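Local coordinates for protein inositol 2-dehydrogenase/D-chiro-inositol 3-dehydrogenase (Lactobacillus casei, PDB 4MIY) that oxidises myo-inositol and D-chiro-inositol to their keto derivatives, using NAD as the hydride acceptor, at residues V151-I156 with V238-I243. Sequence-based numbering, arbitrary orientation.
Sequences VRASHI and VKLEVI. With GOL (glycerol), chain G; GOL (glycerol), chain S.
CD1 of Leu240 meets CG1 of Val151 at 3.7 Å, the two side chains crossing at a slant, and also reaches the methyl of Ala153. Val151 turns CG1 anti to its own nitrogen (chi1 177°), which brings that branch to the leucine, while CG2 faces Val242. Helix 168-185 covers this face at Ala153 and Leu240, Met181 touching both, so apolar side chains suit it; the small alanine takes up little room beneath the helix. The strands run antiparallel, at 179°, in the mixed sheet of the C-terminal alpha/beta domain that Gfo/Idh/MocA dehydrogenases pair with a Rossmann domain. Arg152 and Glu241 form a hydrogen-bonded pair, N of Arg152 lying 2.8 Å from O of Glu241, and Ser154 pairs likewise with Lys239. Their side chains occupy the other face, against a second subunit. The short serine leaves room for the lysine chain alongside, which carries NZ to Glu248 of that subunit; one water joins NZ to OG. Extended Glu241 brings OE1 to two glycerols, 2.6 Å from O1 of one and 2.9 Å from O3 of the other. The first glycerol's O1 also receives Arg152 NH1, in the guanidinium plane. Long enough to span both, Arg152 bonds OE1 of same-chain Gln225 through NE and O of Ala153 of the second subunit through NH1. A leucine in its place would probably leave OE1 of Gln225 and, across the interface, that carbonyl without their donors.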
ATOM      1  N   VAL A 151      13.477  12.154 -13.005  1.00 13.19           N
ATOM      2  CA  VAL A 151      13.093  12.232 -11.614  1.00 13.02           C
ATOM      3  C   VAL A 151      11.807  13.049 -11.511  1.00 13.67           C
ATOM      4  O   VAL A 151      11.706  14.106 -12.070  1.00 15.19           O
ATOM      5  CB  VAL A 151      14.171  12.889 -10.739  1.00 12.73           C
ATOM      6  CG1 VAL A 151      13.716  13.038  -9.305  1.00 16.88           C
ATOM      7  CG2 VAL A 151      15.450  12.134 -10.780  1.00 16.45           C
ATOM      8  N   ARG A 152      10.820  12.508 -10.825  1.00 13.44           N
ATOM      9  CA  ARG A 152       9.605  13.234 -10.576  1.00 14.97           C
ATOM     10  C   ARG A 152       9.415  13.456  -9.091  1.00 14.49           C
ATOM     11  O   ARG A 152       9.471  12.549  -8.333  1.00 15.98           O
ATOM     12  CB  ARG A 152       8.419  12.512 -11.146  1.00 15.49           C
ATOM     13  CG  ARG A 152       8.389  12.527 -12.642  1.00 23.20           C
ATOM     14  CD  ARG A 152       7.218  11.832 -13.212  1.00 26.37           C
ATOM     15  NE  ARG A 152       6.668  12.612 -14.272  1.00 27.75           N
ATOM     16  CZ  ARG A 152       5.547  12.345 -14.921  1.00 24.00           C
ATOM     17  NH1 ARG A 152       4.835  11.285 -14.640  1.00 24.04           N
ATOM     18  NH2 ARG A 152       5.169  13.142 -15.873  1.00 27.41           N
ATOM     19  N   ALA A 153       9.177  14.693  -8.701  1.00 12.58           N
ATOM     20  CA  ALA A 153       9.090  15.031  -7.317  1.00 13.54           C
ATOM     21  C   ALA A 153       7.965  16.012  -7.046  1.00 12.49           C
ATOM     22  O   ALA A 153       7.541  16.705  -7.921  1.00 13.51           O
ATOM     23  CB  ALA A 153      10.394  15.576  -6.835  1.00 13.94           C
ATOM     24  N   SER A 154       7.520  16.018  -5.807  1.00 12.51           N
ATOM     25  CA  SER A 154       6.504  16.959  -5.331  1.00 14.53           C
ATOM     26  C   SER A 154       6.903  17.530  -4.003  1.00 12.51           C
ATOM     27  O   SER A 154       7.410  16.854  -3.169  1.00 13.46           O
ATOM     28  CB  SER A 154       5.131  16.305  -5.197  1.00 13.53           C
ATOM     29  OG  SER A 154       4.703  15.794  -6.415  1.00 15.23           O
ATOM     30  N   HIS A 155       6.667  18.820  -3.864  1.00 13.63           N
ATOM     31  CA  HIS A 155       6.819  19.513  -2.624  1.00 12.21           C
ATOM     32  C   HIS A 155       5.488  20.196  -2.331  1.00 13.58           C
ATOM     33  O   HIS A 155       5.156  21.178  -2.895  1.00 13.89           O
ATOM     34  CB  HIS A 155       7.989  20.503  -2.687  1.00 14.16           C
ATOM     35  CG  HIS A 155       8.444  20.999  -1.353  1.00 12.99           C
ATOM     36  ND1 HIS A 155       9.669  21.590  -1.166  1.00 15.04           N
ATOM     37  CD2 HIS A 155       7.829  21.038  -0.158  1.00 14.33           C
ATOM     38  CE1 HIS A 155       9.799  21.935   0.091  1.00 14.91           C
ATOM     39  NE2 HIS A 155       8.696  21.613   0.727  1.00 16.63           N
ATOM     40  N   ILE A 156       4.742  19.556  -1.447  1.00 14.30           N
ATOM     41  CA  ILE A 156       3.362  19.871  -1.153  1.00 12.96           C
ATOM     42  C   ILE A 156       3.254  20.440   0.267  1.00 13.70           C
ATOM     43  O   ILE A 156       3.727  19.872   1.214  1.00 13.82           O
ATOM     44  CB  ILE A 156       2.489  18.632  -1.248  1.00 11.80           C
ATOM     45  CG1 ILE A 156       2.649  17.926  -2.593  1.00 13.38           C
ATOM     46  CG2 ILE A 156       1.048  18.953  -1.035  1.00 15.30           C
ATOM     47  CD1 ILE A 156       2.310  18.735  -3.751  1.00 16.73           C
ATOM     48  N   VAL A 238       6.295  15.294   0.882  1.00 12.88           N
ATOM     49  CA  VAL A 238       7.429  15.235  -0.010  1.00 14.12           C
ATOM     50  C   VAL A 238       7.411  13.900  -0.771  1.00 14.38           C
ATOM     51  O   VAL A 238       7.387  12.870  -0.182  1.00 16.14           O
ATOM     52  CB  VAL A 238       8.741  15.441   0.793  1.00 15.16           C
ATOM     53  CG1 VAL A 238       9.956  15.166  -0.014  1.00 18.42           C
ATOM     54  CG2 VAL A 238       8.805  16.846   1.377  1.00 17.58           C
ATOM     55  N   LYS A 239       7.350  13.978  -2.085  1.00 12.83           N
ATOM     56  CA  LYS A 239       7.320  12.796  -2.927  1.00 12.65           C
ATOM     57  C   LYS A 239       8.528  12.788  -3.844  1.00 14.29           C
ATOM     58  O   LYS A 239       8.980  13.807  -4.252  1.00 14.28           O
ATOM     59  CB  LYS A 239       6.052  12.764  -3.794  1.00 15.75           C
ATOM     60  CG  LYS A 239       4.743  12.969  -3.065  1.00 17.16           C
ATOM     61  CD  LYS A 239       3.614  12.894  -4.063  1.00 18.71           C
ATOM     62  CE  LYS A 239       2.244  13.143  -3.449  1.00 20.07           C
ATOM     63  NZ  LYS A 239       1.173  12.789  -4.359  1.00 25.82           N
ATOM     64  N   LEU A 240       9.019  11.612  -4.161  1.00 11.82           N
ATOM     65  CA  LEU A 240      10.206  11.457  -4.958  1.00 13.60           C
ATOM     66  C   LEU A 240      10.182  10.130  -5.683  1.00 12.43           C
ATOM     67  O   LEU A 240       9.987   9.128  -5.093  1.00 13.94           O
ATOM     68  CB  LEU A 240      11.442  11.540  -4.068  1.00 13.28           C
ATOM     69  CG  LEU A 240      12.796  11.341  -4.746  1.00 14.65           C
ATOM     70  CD1 LEU A 240      13.039  12.446  -5.736  1.00 16.45           C
ATOM     71  CD2 LEU A 240      13.836  11.347  -3.718  1.00 16.07           C
ATOM     72  N   GLU A 241      10.352  10.183  -6.983  1.00 12.48           N
ATOM     73  CA  GLU A 241      10.359   9.031  -7.841  1.00 14.48           C
ATOM     74  C   GLU A 241      11.518   9.164  -8.820  1.00 14.00           C
ATOM     75  O   GLU A 241      11.663  10.161  -9.450  1.00 14.23           O
ATOM     76  CB  GLU A 241       9.037   8.963  -8.604  1.00 15.18           C
ATOM     77  CG  GLU A 241       8.904   7.855  -9.547  1.00 17.64           C
ATOM     78  CD  GLU A 241       7.639   7.953 -10.395  1.00 26.80           C
ATOM     79  OE1 GLU A 241       7.016   8.994 -10.411  1.00 28.10           O
ATOM     80  OE2 GLU A 241       7.284   6.974 -11.026  1.00 30.07           O
ATOM     81  N   VAL A 242      12.324   8.126  -8.911  1.00 12.41           N
ATOM     82  CA  VAL A 242      13.390   8.043  -9.879  1.00 14.93           C
ATOM     83  C   VAL A 242      13.070   6.975 -10.911  1.00 13.28           C
ATOM     84  O   VAL A 242      12.831   5.857 -10.585  1.00 12.52           O
ATOM     85  CB  VAL A 242      14.762   7.758  -9.207  1.00 12.11           C
ATOM     86  CG1 VAL A 242      15.877   7.705 -10.258  1.00 14.76           C
ATOM     87  CG2 VAL A 242      15.057   8.760  -8.185  1.00 16.08           C
ATOM     88  N   ILE A 243      13.044   7.382 -12.167  1.00 12.17           N
ATOM     89  CA  ILE A 243      12.840   6.503 -13.286  1.00 13.26           C
ATOM     90  C   ILE A 243      14.160   6.077 -13.862  1.00 12.71           C
ATOM     91  O   ILE A 243      14.862   6.878 -14.384  1.00 14.23           O
ATOM     92  CB  ILE A 243      12.120   7.237 -14.412  1.00 15.06           C
ATOM     93  CG1 ILE A 243      10.865   7.915 -13.892  1.00 19.45           C
ATOM     94  CG2 ILE A 243      11.866   6.322 -15.565  1.00 16.20           C
ATOM     95  CD1 ILE A 243       9.952   7.038 -13.413  1.00 17.49           C
TER
HETATM   96  C1  GOL G 403       4.417  12.545  -8.815  1.00 26.11           C
HETATM   97  O1  GOL G 403       3.590  13.623  -8.585  1.00 27.26           O
HETATM   98  C2  GOL G 403       5.389  12.474  -7.641  1.00 25.54           C
HETATM   99  O2  GOL G 403       6.051  13.688  -7.609  1.00 26.23           O
HETATM  100  C3  GOL G 403       6.436  11.391  -7.792  1.00 23.96           C
HETATM  101  O3  GOL G 403       5.810  10.180  -8.100  1.00 30.68           O
HETATM  102  C1  GOL S 404       4.073  10.087 -11.623  1.00 25.70           C
HETATM  103  O1  GOL S 404       5.227   9.579 -12.256  1.00 28.61           O
HETATM  104  C2  GOL S 404       2.869   9.263 -12.050  1.00 25.52           C
HETATM  105  O2  GOL S 404       2.783   9.444 -13.415  1.00 25.47           O
HETATM  106  C3  GOL S 404       1.524   9.609 -11.452  1.00 21.21           C
HETATM  107  O3  GOL S 404       1.684   9.658 -10.054  1.00 27.90           O
HETATM  108  O   HOH W   1       1.862  15.377  -6.015  1.00 18.81           O